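Local coordinates for necrotic enteritis toxin B (Clostridium perfringens, PDB 4I0N), which forms pores in membranes as a toxin of the leukocidin/hemolysin family, with an alpha-hemolysin fold, at residues T27-A32 against T40-F45; A56-E61 against M224-T229; Y85-K90 against G218-N223; S237-E242 against F276-Q281. All coordinates share one frame; numbering follows the deposited sequence. Where two conformers were deposited one is given.

Contact 1 of 4, residues T27-A32 against T40-F45; sequences TSSDTA and TLSGTF. With MG (magnesium ion), chain E.
S28 pairs with G43, and D30 with L41, in two antiparallel hydrogen-bonded rungs that join T27-A32 to T40-F45. G43 N reaches S28 O at 2.7 Å, and L41 N meets D30 O at 2.9 Å. In the intervening non-hydrogen-bonded pairs the strands are stitched by CA-H...O contacts, among them T27 CA to G43 O at 3.2 Å. Hydroxyls gather on the face of T27, S29, T31, T40, S42 and T44. S29 turns its oxygen away from its own N (chi1 -179°) and across to the partner strand, where S29 OG lies 2.9 Å from S42 OG. T31, modelled in two conformers, brings its OG1 near T40 OG1 in one of them. T27 and T44 run alongside each other, methyl CG2 beside hydroxyl OG1. These strands form the hairpin 21-34/37-47 of an antiparallel sheet, one layer of the beta-sandwich expected of an alpha-hemolysin fold. The face of S28, D30 and L41 turns to the second layer: L41 packs on F276 and I278, while S28 CB lies near the edge of the F45 ring, 4.5 Å from CE2, and S28 OG accepts from I285 N. Metal binding is the work of D30, whose OD1 holds the magnesium ion at 2.2 Å together with four waters. The same OD1 accepts T31 N at 2.8 Å, met from above the carboxylate plane. D30 OD2 is gripped instead by one metal-bound water and by Y287 N, and another such water donates to T31 O at 2.6 Å.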
loop_
_atom_site.group_PDB
_atom_site.type_symbol
_atom_site.label_atom_id
_atom_site.label_comp_id
_atom_site.label_asym_id
_atom_site.label_seq_id
_atom_site.Cartn_x
_atom_site.Cartn_y
_atom_site.Cartn_z
ATOM N N THR A 27 7.511 -2.643 22.577
ATOM C CA THR A 27 7.493 -2.100 21.220
ATOM C C THR A 27 8.837 -2.239 20.523
ATOM O O THR A 27 9.894 -2.264 21.165
ATOM C CB THR A 27 7.063 -0.619 21.190
ATOM O OG1 THR A 27 7.906 0.142 22.058
ATOM C CG2 THR A 27 5.617 -0.473 21.632
ATOM N N SER A 28 8.788 -2.362 19.200
ATOM C CA SER A 28 10.008 -2.420 18.393
ATOM C C SER A 28 9.681 -1.929 17.011
ATOM O O SER A 28 8.514 -1.905 16.617
ATOM C CB SER A 28 10.577 -3.850 18.362
ATOM O OG SER A 28 11.838 -3.852 17.722
ATOM N N SER A 29 10.693 -1.497 16.275
ATOM C CA SER A 29 10.488 -1.106 14.883
ATOM C C SER A 29 11.786 -1.297 14.124
ATOM O O SER A 29 12.887 -1.178 14.711
ATOM C CB SER A 29 10.063 0.375 14.803
ATOM O OG SER A 29 9.833 0.792 13.452
ATOM N N ASP A 30 11.670 -1.577 12.826
ATOM C CA ASP A 30 12.832 -1.508 11.940
ATOM C C ASP A 30 12.390 -0.962 10.591
ATOM O O ASP A 30 11.199 -0.944 10.263
ATOM C CB ASP A 30 13.498 -2.881 11.790
ATOM C CG ASP A 30 14.969 -2.782 11.464
ATOM O OD1 ASP A 30 15.449 -1.653 11.257
ATOM O OD2 ASP A 30 15.648 -3.830 11.401
ATOM N N THR A 31 13.349 -0.471 9.825
ATOM C CA THR A 31 13.038 0.148 8.549
ATOM C C THR A 31 14.076 -0.280 7.515
ATOM O O THR A 31 15.221 -0.548 7.857
ATOM C CB THR A 31 12.897 1.704 8.701
ATOM O OG1 THR A 31 12.795 2.340 7.411
ATOM C CG2 THR A 31 14.067 2.294 9.479
ATOM N N ALA A 32 13.654 -0.326 6.256
ATOM C CA ALA A 32 14.512 -0.705 5.139
ATOM C C ALA A 32 14.091 0.126 3.942
ATOM O O ALA A 32 12.955 0.595 3.881
ATOM C CB ALA A 32 14.353 -2.191 4.813
ATOM N N THR A 40 8.701 0.507 6.726
ATOM C CA THR A 40 8.944 0.544 8.162
ATOM C C THR A 40 7.909 -0.347 8.810
ATOM O O THR A 40 6.706 -0.132 8.628
ATOM C CB THR A 40 8.811 1.976 8.718
ATOM O OG1 THR A 40 9.861 2.791 8.174
ATOM C CG2 THR A 40 8.928 1.983 10.263
ATOM N N LEU A 41 8.377 -1.347 9.549
ATOM C CA LEU A 41 7.475 -2.283 10.236
ATOM C C LEU A 41 7.656 -2.100 11.735
ATOM O O LEU A 41 8.761 -2.297 12.268
ATOM C CB LEU A 41 7.763 -3.742 9.828
ATOM C CG LEU A 41 6.728 -4.766 10.310
ATOM C CD1 LEU A 41 5.351 -4.517 9.672
ATOM C CD2 LEU A 41 7.197 -6.167 9.986
ATOM N N SER A 42 6.582 -1.685 12.408
ATOM C CA SER A 42 6.624 -1.427 13.847
ATOM C C SER A 42 5.705 -2.407 14.527
ATOM O O SER A 42 4.665 -2.787 13.975
ATOM C CB SER A 42 6.172 0.001 14.188
ATOM O OG SER A 42 6.972 0.919 13.467
ATOM N N GLY A 43 6.079 -2.804 15.738
ATOM C CA GLY A 43 5.327 -3.838 16.444
ATOM C C GLY A 43 5.037 -3.470 17.876
ATOM O O GLY A 43 5.851 -2.811 18.543
ATOM N N THR A 44 3.861 -3.886 18.338
ATOM C CA THR A 44 3.562 -3.892 19.764
ATOM C C THR A 44 3.276 -5.338 20.153
ATOM O O THR A 44 2.259 -5.901 19.744
ATOM C CB THR A 44 2.337 -3.029 20.075
ATOM O OG1 THR A 44 2.532 -1.732 19.497
ATOM C CG2 THR A 44 2.161 -2.910 21.587
ATOM N N PHE A 45 4.190 -5.936 20.911
ATOM C CA PHE A 45 4.028 -7.313 21.392
ATOM C C PHE A 45 3.320 -7.262 22.714
ATOM O O PHE A 45 3.661 -6.419 23.565
ATOM C CB PHE A 45 5.403 -7.972 21.631
ATOM C CG PHE A 45 6.233 -8.179 20.378
ATOM C CD1 PHE A 45 6.226 -9.406 19.713
ATOM C CD2 PHE A 45 7.058 -7.157 19.895
ATOM C CE1 PHE A 45 7.004 -9.600 18.571
ATOM C CE2 PHE A 45 7.853 -7.355 18.750
ATOM C CZ PHE A 45 7.823 -8.576 18.096
HETATM MG MG MG E . 17.511 -0.851 11.273
HETATM O O HOH W 1 18.019 -2.629 10.384
HETATM O O HOH W 2 17.029 0.322 9.570
HETATM O O HOH W 3 16.680 0.674 12.537
HETATM O O HOH W 4 17.764 -1.895 13.433
#

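Contact 2 of 4, residues A56-E61 against M224-T229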
loop_
_atom_site.group_PDB
_atom_site.type_symbol
_atom_site.label_atom_id
_atom_site.label_comp_id
_atom_site.label_asym_id
_atom_site.label_seq_id
_atom_site.Cartn_x
_atom_site.Cartn_y
_atom_site.Cartn_z
ATOM N N ALA A 56 0.927 -9.891 18.498
ATOM C CA ALA A 56 1.650 -8.669 18.179
ATOM C C ALA A 56 0.782 -7.859 17.224
ATOM O O ALA A 56 0.271 -8.405 16.262
ATOM C CB ALA A 56 2.973 -8.987 17.535
ATOM N N LEU A 57 0.618 -6.572 17.489
ATOM C CA LEU A 57 -0.018 -5.668 16.535
ATOM C C LEU A 57 1.126 -5.080 15.708
ATOM O O LEU A 57 2.106 -4.587 16.271
ATOM C CB LEU A 57 -0.760 -4.538 17.260
ATOM C CG LEU A 57 -1.989 -4.894 18.112
ATOM C CD1 LEU A 57 -2.680 -3.626 18.561
ATOM C CD2 LEU A 57 -2.980 -5.754 17.343
ATOM N N LEU A 58 1.023 -5.167 14.388
ATOM C CA LEU A 58 2.074 -4.669 13.514
ATOM C C LEU A 58 1.560 -3.488 12.686
ATOM O O LEU A 58 0.408 -3.473 12.256
ATOM C CB LEU A 58 2.576 -5.791 12.574
ATOM C CG LEU A 58 3.146 -7.049 13.246
ATOM C CD1 LEU A 58 3.702 -7.990 12.205
ATOM C CD2 LEU A 58 4.233 -6.685 14.242
ATOM N N ASN A 59 2.414 -2.498 12.462
ATOM C CA ASN A 59 2.035 -1.349 11.660
ATOM C C ASN A 59 3.045 -1.223 10.531
ATOM O O ASN A 59 4.230 -1.116 10.796
ATOM C CB ASN A 59 2.074 -0.088 12.529
ATOM C CG ASN A 59 1.657 1.177 11.767
ATOM O OD1 ASN A 59 0.550 1.284 11.279
ATOM N ND2 ASN A 59 2.546 2.146 11.710
ATOM N N LEU A 60 2.577 -1.257 9.289
ATOM C CA LEU A 60 3.456 -1.062 8.130
ATOM C C LEU A 60 3.281 0.358 7.600
ATOM O O LEU A 60 2.145 0.778 7.311
ATOM C CB LEU A 60 3.122 -2.085 7.020
ATOM C CG LEU A 60 3.772 -1.773 5.668
ATOM C CD1 LEU A 60 5.305 -1.886 5.758
ATOM C CD2 LEU A 60 3.227 -2.701 4.557
ATOM N N GLU A 61 4.380 1.107 7.494
ATOM C CA GLU A 61 4.357 2.400 6.822
ATOM C C GLU A 61 5.411 2.394 5.765
ATOM O O GLU A 61 6.501 1.843 5.963
ATOM C CB GLU A 61 4.719 3.532 7.785
ATOM C CG GLU A 61 3.851 3.656 8.957
ATOM C CD GLU A 61 4.494 4.580 9.956
ATOM O OE1 GLU A 61 5.174 4.077 10.876
ATOM O OE2 GLU A 61 4.379 5.809 9.765
ATOM N N MET A 224 -0.775 0.237 6.582
ATOM C CA MET A 224 -1.680 -0.859 6.858
ATOM C C MET A 224 -1.278 -1.441 8.195
ATOM O O MET A 224 -0.168 -1.213 8.665
ATOM C CB MET A 224 -1.624 -1.956 5.783
ATOM C CG MET A 224 -2.226 -1.582 4.454
ATOM S SD MET A 224 -1.082 -0.623 3.415
ATOM C CE MET A 224 -2.149 -0.316 1.995
ATOM N N ALA A 225 -2.165 -2.200 8.810
ATOM C CA ALA A 225 -1.830 -2.790 10.101
ATOM C C ALA A 225 -2.454 -4.162 10.250
ATOM O O ALA A 225 -3.473 -4.468 9.618
ATOM C CB ALA A 225 -2.259 -1.867 11.248
ATOM N N LEU A 226 -1.847 -4.991 11.095
ATOM C CA LEU A 226 -2.432 -6.288 11.338
ATOM C C LEU A 226 -2.167 -6.781 12.742
ATOM O O LEU A 226 -1.380 -6.171 13.485
ATOM C CB LEU A 226 -1.946 -7.287 10.286
ATOM C CG LEU A 226 -0.463 -7.566 10.156
ATOM C CD1 LEU A 226 0.046 -8.346 11.371
ATOM C CD2 LEU A 226 -0.256 -8.383 8.873
ATOM N N ALA A 227 -2.850 -7.866 13.118
ATOM C CA ALA A 227 -2.588 -8.524 14.383
ATOM C C ALA A 227 -2.121 -9.933 14.048
ATOM O O ALA A 227 -2.798 -10.641 13.277
ATOM C CB ALA A 227 -3.864 -8.587 15.252
ATOM N N LEU A 228 -0.982 -10.327 14.616
ATOM C CA LEU A 228 -0.480 -11.698 14.517
ATOM C C LEU A 228 -0.708 -12.400 15.814
ATOM O O LEU A 228 -0.468 -11.824 16.895
ATOM C CB LEU A 228 1.035 -11.734 14.286
ATOM C CG LEU A 228 1.649 -11.435 12.940
ATOM C CD1 LEU A 228 3.178 -11.524 13.063
ATOM C CD2 LEU A 228 1.149 -12.453 11.922
ATOM N N THR A 229 -1.164 -13.641 15.717
ATOM C CA THR A 229 -1.320 -14.488 16.879
ATOM C C THR A 229 -0.354 -15.680 16.790
ATOM O O THR A 229 -0.196 -16.272 15.715
ATOM C CB THR A 229 -2.790 -14.911 17.044
ATOM O OG1 THR A 229 -3.303 -15.380 15.789
ATOM C CG2 THR A 229 -3.622 -13.698 17.467
#
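A56, L58 and L60 pair with L228, L226 and M224 in three antiparallel hydrogen-bonded rungs, six N-H...O bonds in all, with the strand axes at 157°. L58 N to L226 O, at 2.8 Å, is among the straightest of them (170° at the hydrogen). Between rungs the chains close in: A225 CA comes within 3.2 Å of L58 O. Leucines dominate the face of A56, L58 and L60. L58 and L226 lie side by side pointing the same way, CD1 to CD1 at 3.8 Å; L226 holds its CG between its own N and carbonyl carbon (chi1 60°), a rotation that swings CD1 over to L58. L58 CD1 also meets L228 CD1, two residues further along the opposite strand, at 3.7 Å, the two side chains crossing, so one methyl bridges two residues of that strand. This apolar face is the inner side of a sandwich layer in the alpha-hemolysin fold: I239, V241 and V89 of the facing sheet press on L58, L60, L226 and L228. On the reverse face the small A225 and A227 leave little bulk, and L57 leans its CD2 over A227 CB at 3.6 Å. N59 OD1 accepts N223 ND2 there, while the N145 and I147 side chains of strand 144-150, probably part of the folded prestem of the soluble toxin, touch N59 and lie on this same side.

Contact 3 of 4, residues Y85-K90 against G218-N223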
loop_
_atom_site.group_PDB
_atom_site.type_symbol
_atom_site.label_atom_id
_atom_site.label_comp_id
_atom_site.label_asym_id
_atom_site.label_seq_id
_atom_site.Cartn_x
_atom_site.Cartn_y
_atom_site.Cartn_z
ATOM N N TYR A 85 -1.077 0.278 -7.293
ATOM C CA TYR A 85 -0.087 -0.155 -6.313
ATOM C C TYR A 85 -0.633 -1.382 -5.556
ATOM O O TYR A 85 -1.724 -1.333 -5.018
ATOM C CB TYR A 85 0.178 0.948 -5.308
ATOM C CG TYR A 85 0.759 2.213 -5.866
ATOM C CD1 TYR A 85 2.151 2.427 -5.849
ATOM C CD2 TYR A 85 -0.072 3.236 -6.342
ATOM C CE1 TYR A 85 2.708 3.628 -6.320
ATOM C CE2 TYR A 85 0.479 4.449 -6.836
ATOM C CZ TYR A 85 1.867 4.626 -6.812
ATOM O OH TYR A 85 2.410 5.815 -7.267
ATOM N N ARG A 86 0.146 -2.459 -5.494
ATOM C CA ARG A 86 -0.231 -3.651 -4.738
ATOM C C ARG A 86 0.708 -3.849 -3.557
ATOM O O ARG A 86 1.952 -3.788 -3.705
ATOM C CB ARG A 86 -0.187 -4.893 -5.610
ATOM C CG ARG A 86 -0.610 -6.159 -4.820
ATOM C CD ARG A 86 -0.804 -7.341 -5.764
ATOM N NE ARG A 86 -1.974 -7.132 -6.604
ATOM C CZ ARG A 86 -2.355 -7.934 -7.598
ATOM N NH1 ARG A 86 -1.659 -9.023 -7.894
ATOM N NH2 ARG A 86 -3.446 -7.641 -8.301
ATOM N N ILE A 87 0.115 -4.085 -2.391
ATOM C CA ILE A 87 0.898 -4.290 -1.168
ATOM C C ILE A 87 0.492 -5.656 -0.637
ATOM O O ILE A 87 -0.680 -5.893 -0.373
ATOM C CB ILE A 87 0.631 -3.171 -0.117
ATOM C CG1 ILE A 87 1.253 -1.835 -0.566
ATOM C CG2 ILE A 87 1.197 -3.552 1.285
ATOM C CD1 ILE A 87 0.361 -0.974 -1.413
ATOM N N ASN A 88 1.468 -6.551 -0.485
ATOM C CA ASN A 88 1.199 -7.853 0.113
ATOM C C ASN A 88 1.980 -7.921 1.416
ATOM O O ASN A 88 3.161 -7.540 1.459
ATOM C CB ASN A 88 1.667 -8.995 -0.781
ATOM C CG ASN A 88 1.010 -9.011 -2.147
ATOM O OD1 ASN A 88 -0.147 -8.633 -2.322
ATOM N ND2 ASN A 88 1.757 -9.470 -3.132
ATOM N N VAL A 89 1.329 -8.402 2.468
ATOM C CA VAL A 89 2.026 -8.654 3.706
ATOM C C VAL A 89 1.816 -10.142 4.011
ATOM O O VAL A 89 0.682 -10.582 4.185
ATOM C CB VAL A 89 1.501 -7.749 4.843
ATOM C CG1 VAL A 89 2.226 -8.057 6.124
ATOM C CG2 VAL A 89 1.699 -6.252 4.496
ATOM N N LYS A 90 2.905 -10.909 4.049
ATOM C CA LYS A 90 2.826 -12.352 4.223
ATOM C C LYS A 90 3.444 -12.729 5.547
ATOM O O LYS A 90 4.443 -12.158 5.940
ATOM C CB LYS A 90 3.549 -13.099 3.097
ATOM C CG LYS A 90 2.874 -12.938 1.735
ATOM C CD LYS A 90 3.716 -13.613 0.661
ATOM C CE LYS A 90 3.086 -13.463 -0.713
ATOM N NZ LYS A 90 4.006 -14.013 -1.768
ATOM N N GLY A 218 3.848 11.838 -7.482
ATOM C CA GLY A 218 4.872 11.560 -6.478
ATOM C C GLY A 218 5.014 10.088 -6.129
ATOM O O GLY A 218 6.092 9.518 -6.254
ATOM N N GLY A 219 3.926 9.483 -5.671
ATOM C CA GLY A 219 3.970 8.088 -5.214
ATOM C C GLY A 219 2.957 7.849 -4.116
ATOM O O GLY A 219 2.170 8.754 -3.761
ATOM N N PHE A 220 2.951 6.629 -3.590
ATOM C CA PHE A 220 1.946 6.232 -2.615
ATOM C C PHE A 220 2.632 5.990 -1.281
ATOM O O PHE A 220 3.741 5.442 -1.237
ATOM C CB PHE A 220 1.199 4.979 -3.110
ATOM C CG PHE A 220 0.191 4.420 -2.125
ATOM C CD1 PHE A 220 -0.810 5.235 -1.588
ATOM C CD2 PHE A 220 0.222 3.067 -1.774
ATOM C CE1 PHE A 220 -1.756 4.727 -0.691
ATOM C CE2 PHE A 220 -0.713 2.537 -0.865
ATOM C CZ PHE A 220 -1.701 3.383 -0.320
ATOM N N SER A 221 1.980 6.405 -0.199
ATOM C CA SER A 221 2.502 6.171 1.148
ATOM C C SER A 221 1.611 5.198 1.907
ATOM O O SER A 221 0.761 5.630 2.696
ATOM C CB SER A 221 2.581 7.475 1.953
ATOM O OG SER A 221 3.415 8.413 1.312
ATOM N N PRO A 222 1.813 3.892 1.689
ATOM C CA PRO A 222 0.914 2.939 2.324
ATOM C C PRO A 222 1.024 2.946 3.855
ATOM O O PRO A 222 2.095 3.219 4.412
ATOM C CB PRO A 222 1.362 1.595 1.749
ATOM C CG PRO A 222 2.836 1.800 1.421
ATOM C CD PRO A 222 2.865 3.226 0.891
ATOM N N ASN A 223 -0.094 2.656 4.515
ATOM C CA ASN A 223 -0.116 2.477 5.972
ATOM C C ASN A 223 -1.199 1.439 6.208
ATOM O O ASN A 223 -2.384 1.710 5.999
ATOM C CB ASN A 223 -0.428 3.801 6.701
ATOM C CG ASN A 223 -0.217 3.735 8.238
ATOM O OD1 ASN A 223 -0.672 4.637 8.952
ATOM N ND2 ASN A 223 0.469 2.697 8.743
#
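F220 sets its CB squarely above the middle of the Y85 ring, 3.6 Å from the centroid and only 3° off the ring normal, a CH-pi contact. The two side chains slide past each other in opposite directions, and their rings are inclined at 41°, neither stacked nor perpendicular. F220 CG stands anti to the backbone N (chi1 176°), which carries the ring past Y85 toward I87. There I87 CD1 meets the F220 ring at its edge, close to the ring plane, 3.7 Å from CE2. I87 also crosses P222, with CG1 4.1 Å from P222 CB. At the far end of the tyrosine, Y85 OH passes 3.4 Å from G219 CA and hydrogen-bonds to L215 O, the polar end thus being satisfied at the short helix 214-217. At the backbone angles of G219 a CB would be jammed against the preceding carbonyl O, which calls for glycine. Nothing polar links the two segments directly. F220 further meets Y149 edge-to-face, and I170 packs on both I87 and F220. The contact joins strand 76-92 of one sheet to strand 219-231 of the other, in the interior of the beta-sandwich of the alpha-hemolysin fold, near the centre of the chain.

Contact 4 of 4, residues S237-E242 against F276-Q281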
loop_
_atom_site.group_PDB
_atom_site.type_symbol
_atom_site.label_atom_id
_atom_site.label_comp_id
_atom_site.label_asym_id
_atom_site.label_seq_id
_atom_site.Cartn_x
_atom_site.Cartn_y
_atom_site.Cartn_z
ATOM N N SER A 237 9.168 -15.693 13.813
ATOM C CA SER A 237 8.459 -15.877 12.574
ATOM C C SER A 237 8.968 -14.793 11.625
ATOM O O SER A 237 9.851 -13.999 11.982
ATOM C CB SER A 237 6.937 -15.810 12.786
ATOM O OG SER A 237 6.516 -14.531 13.226
ATOM N N VAL A 238 8.442 -14.779 10.410
ATOM C CA VAL A 238 8.868 -13.790 9.449
ATOM C C VAL A 238 7.671 -13.082 8.852
ATOM O O VAL A 238 6.630 -13.691 8.662
ATOM C CB VAL A 238 9.728 -14.459 8.345
ATOM C CG1 VAL A 238 10.064 -13.507 7.236
ATOM C CG2 VAL A 238 11.028 -15.033 8.963
ATOM N N ILE A 239 7.822 -11.784 8.578
ATOM C CA ILE A 239 6.849 -11.031 7.784
ATOM C C ILE A 239 7.569 -10.568 6.513
ATOM O O ILE A 239 8.692 -10.028 6.575
ATOM C CB ILE A 239 6.288 -9.797 8.568
ATOM C CG1 ILE A 239 5.320 -10.261 9.669
ATOM C CG2 ILE A 239 5.663 -8.713 7.602
ATOM C CD1 ILE A 239 3.974 -10.818 9.175
ATOM N N ILE A 240 6.927 -10.797 5.366
ATOM C CA ILE A 240 7.436 -10.349 4.079
ATOM C C ILE A 240 6.511 -9.260 3.559
ATOM O O ILE A 240 5.308 -9.466 3.428
ATOM C CB ILE A 240 7.520 -11.508 3.054
ATOM C CG1 ILE A 240 8.318 -12.689 3.645
ATOM C CG2 ILE A 240 8.139 -11.013 1.727
ATOM C CD1 ILE A 240 7.993 -14.032 3.034
ATOM N N VAL A 241 7.072 -8.092 3.276
ATOM C CA VAL A 241 6.304 -6.974 2.707
ATOM C C VAL A 241 6.684 -6.924 1.234
ATOM O O VAL A 241 7.863 -6.748 0.931
ATOM C CB VAL A 241 6.716 -5.651 3.367
ATOM C CG1 VAL A 241 5.980 -4.457 2.705
ATOM C CG2 VAL A 241 6.384 -5.671 4.867
ATOM N N GLU A 242 5.709 -7.117 0.338
ATOM C CA GLU A 242 5.942 -7.113 -1.113
ATOM C C GLU A 242 5.221 -5.911 -1.683
ATOM O O GLU A 242 4.030 -5.711 -1.414
ATOM C CB GLU A 242 5.426 -8.378 -1.805
ATOM C CG GLU A 242 5.926 -9.673 -1.194
ATOM C CD GLU A 242 5.298 -10.895 -1.830
ATOM O OE1 GLU A 242 4.270 -10.774 -2.568
ATOM O OE2 GLU A 242 5.845 -11.994 -1.591
ATOM N N PHE A 276 11.219 -9.157 7.253
ATOM C CA PHE A 276 11.489 -8.783 8.642
ATOM C C PHE A 276 11.329 -10.011 9.516
ATOM O O PHE A 276 10.333 -10.729 9.417
ATOM C CB PHE A 276 10.507 -7.709 9.122
ATOM C CG PHE A 276 10.628 -6.384 8.384
ATOM C CD1 PHE A 276 11.425 -5.353 8.890
ATOM C CD2 PHE A 276 9.929 -6.176 7.186
ATOM C CE1 PHE A 276 11.548 -4.122 8.215
ATOM C CE2 PHE A 276 10.041 -4.962 6.501
ATOM C CZ PHE A 276 10.837 -3.927 7.018
ATOM N N LYS A 277 12.321 -10.280 10.346
ATOM C CA LYS A 277 12.155 -11.300 11.384
ATOM C C LYS A 277 11.309 -10.734 12.523
ATOM O O LYS A 277 11.606 -9.657 13.058
ATOM C CB LYS A 277 13.536 -11.720 11.911
ATOM C CG LYS A 277 13.498 -12.823 12.970
ATOM C CD LYS A 277 14.908 -13.253 13.362
ATOM C CE LYS A 277 14.858 -14.270 14.533
ATOM N NZ LYS A 277 16.188 -14.929 14.787
ATOM N N ILE A 278 10.269 -11.470 12.910
ATOM C CA ILE A 278 9.505 -11.162 14.100
ATOM C C ILE A 278 10.124 -11.987 15.222
ATOM O O ILE A 278 9.924 -13.200 15.306
ATOM C CB ILE A 278 8.011 -11.502 13.932
ATOM C CG1 ILE A 278 7.453 -10.887 12.630
ATOM C CG2 ILE A 278 7.205 -11.057 15.158
ATOM C CD1 ILE A 278 7.596 -9.347 12.558
ATOM N N ASN A 279 10.897 -11.318 16.065
ATOM C CA ASN A 279 11.625 -11.988 17.127
ATOM C C ASN A 279 10.721 -11.976 18.353
ATOM O O ASN A 279 10.761 -11.025 19.139
ATOM C CB ASN A 279 12.939 -11.246 17.404
ATOM C CG ASN A 279 13.873 -12.025 18.330
ATOM O OD1 ASN A 279 13.435 -12.822 19.163
ATOM N ND2 ASN A 279 15.156 -11.780 18.193
ATOM N N TRP A 280 9.863 -12.987 18.486
ATOM C CA TRP A 280 8.907 -13.003 19.604
ATOM C C TRP A 280 9.649 -13.116 20.932
ATOM O O TRP A 280 9.257 -12.484 21.934
ATOM C CB TRP A 280 7.923 -14.175 19.455
ATOM C CG TRP A 280 7.035 -14.075 18.248
ATOM C CD1 TRP A 280 7.307 -14.490 16.971
ATOM C CD2 TRP A 280 5.722 -13.530 18.224
ATOM N NE1 TRP A 280 6.229 -14.240 16.153
ATOM C CE2 TRP A 280 5.238 -13.655 16.902
ATOM C CE3 TRP A 280 4.893 -12.968 19.207
ATOM C CZ2 TRP A 280 3.962 -13.203 16.517
ATOM C CZ3 TRP A 280 3.619 -12.519 18.830
ATOM C CH2 TRP A 280 3.169 -12.658 17.499
ATOM N N GLN A 281 10.743 -13.883 20.931
ATOM C CA GLN A 281 11.494 -14.152 22.145
ATOM C C GLN A 281 12.037 -12.865 22.774
ATOM O O GLN A 281 11.938 -12.673 23.978
ATOM C CB GLN A 281 12.643 -15.109 21.839
ATOM C CG GLN A 281 13.420 -15.571 23.051
ATOM C CD GLN A 281 14.314 -16.756 22.735
ATOM O OE1 GLN A 281 14.817 -16.891 21.619
ATOM N NE2 GLN A 281 14.503 -17.629 23.715
#
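The hairpin of the long strands 236-255 and 258-279 is held at its open end by S237-E242 against F276-Q281, in the sandwich layer facing the sheet of strands 37-47 and 53-65. Two antiparallel hydrogen-bonded pairs flank the non-hydrogen-bonded pair V238-K277. I239 and F276 exchange a pair of bonds, I239 N to F276 O and F276 N to I239 O, each 2.8 Å. In the other pair S237 N reaches I278 O at 3.0 Å, and I278 N lies 2.7 Å from S237 O, standing 36° above the carbonyl plane. Beyond the strand, the W280 indole adds a side-chain bond, NE1 donating to S237 OG at 3.0 Å. The acceptor sits in the plane of the indole and the bond is fairly straight (164°). S237 aims OG at this N-H by standing it between its own N and carbonyl carbon (chi1 64°), where it also rests 3.5 Å from I278 CB. I278 CG2 lies over one face of the indole, toward the rim. On the same side of the sheet I239 and I278 cross, CG1 to CG1 at 3.7 Å, and V241 CG2 touches F276 CE2 at 4.1 Å. I239 O lies at the edge of the F276 ring, near its plane, and Y287 also meets that ring. The indole N-H, a polar group within a buried, mostly apolar surface, is satisfied by the serine hydroxyl, and this bond, with I278 against one face, would be expected to restrict rotation of the ring.

How the contacts relate
From the N terminus, contact 1 closes first, a hairpin with seven residues between its segments. Strand 53-65 follows strand 37-47 directly and lies beside it, so contact 2 extends the same sheet; T40 N to E61 O and S42 O to N59 N are probable hydrogen bonds between them. Contact 2 closes a loop of over 160 residues, and contact 3 nests inside it, the shared strand 219-231 joining the two. Contact 4 comes last, in series with the others, as a long hairpin. Its strand 236-255 pairs with strand 76-92 of contact 3 by backbone bonds such as E242 N to N88 O, reinforced by the K90-E242 salt bridge, and packs against contacts 1 and 2 across the sandwich.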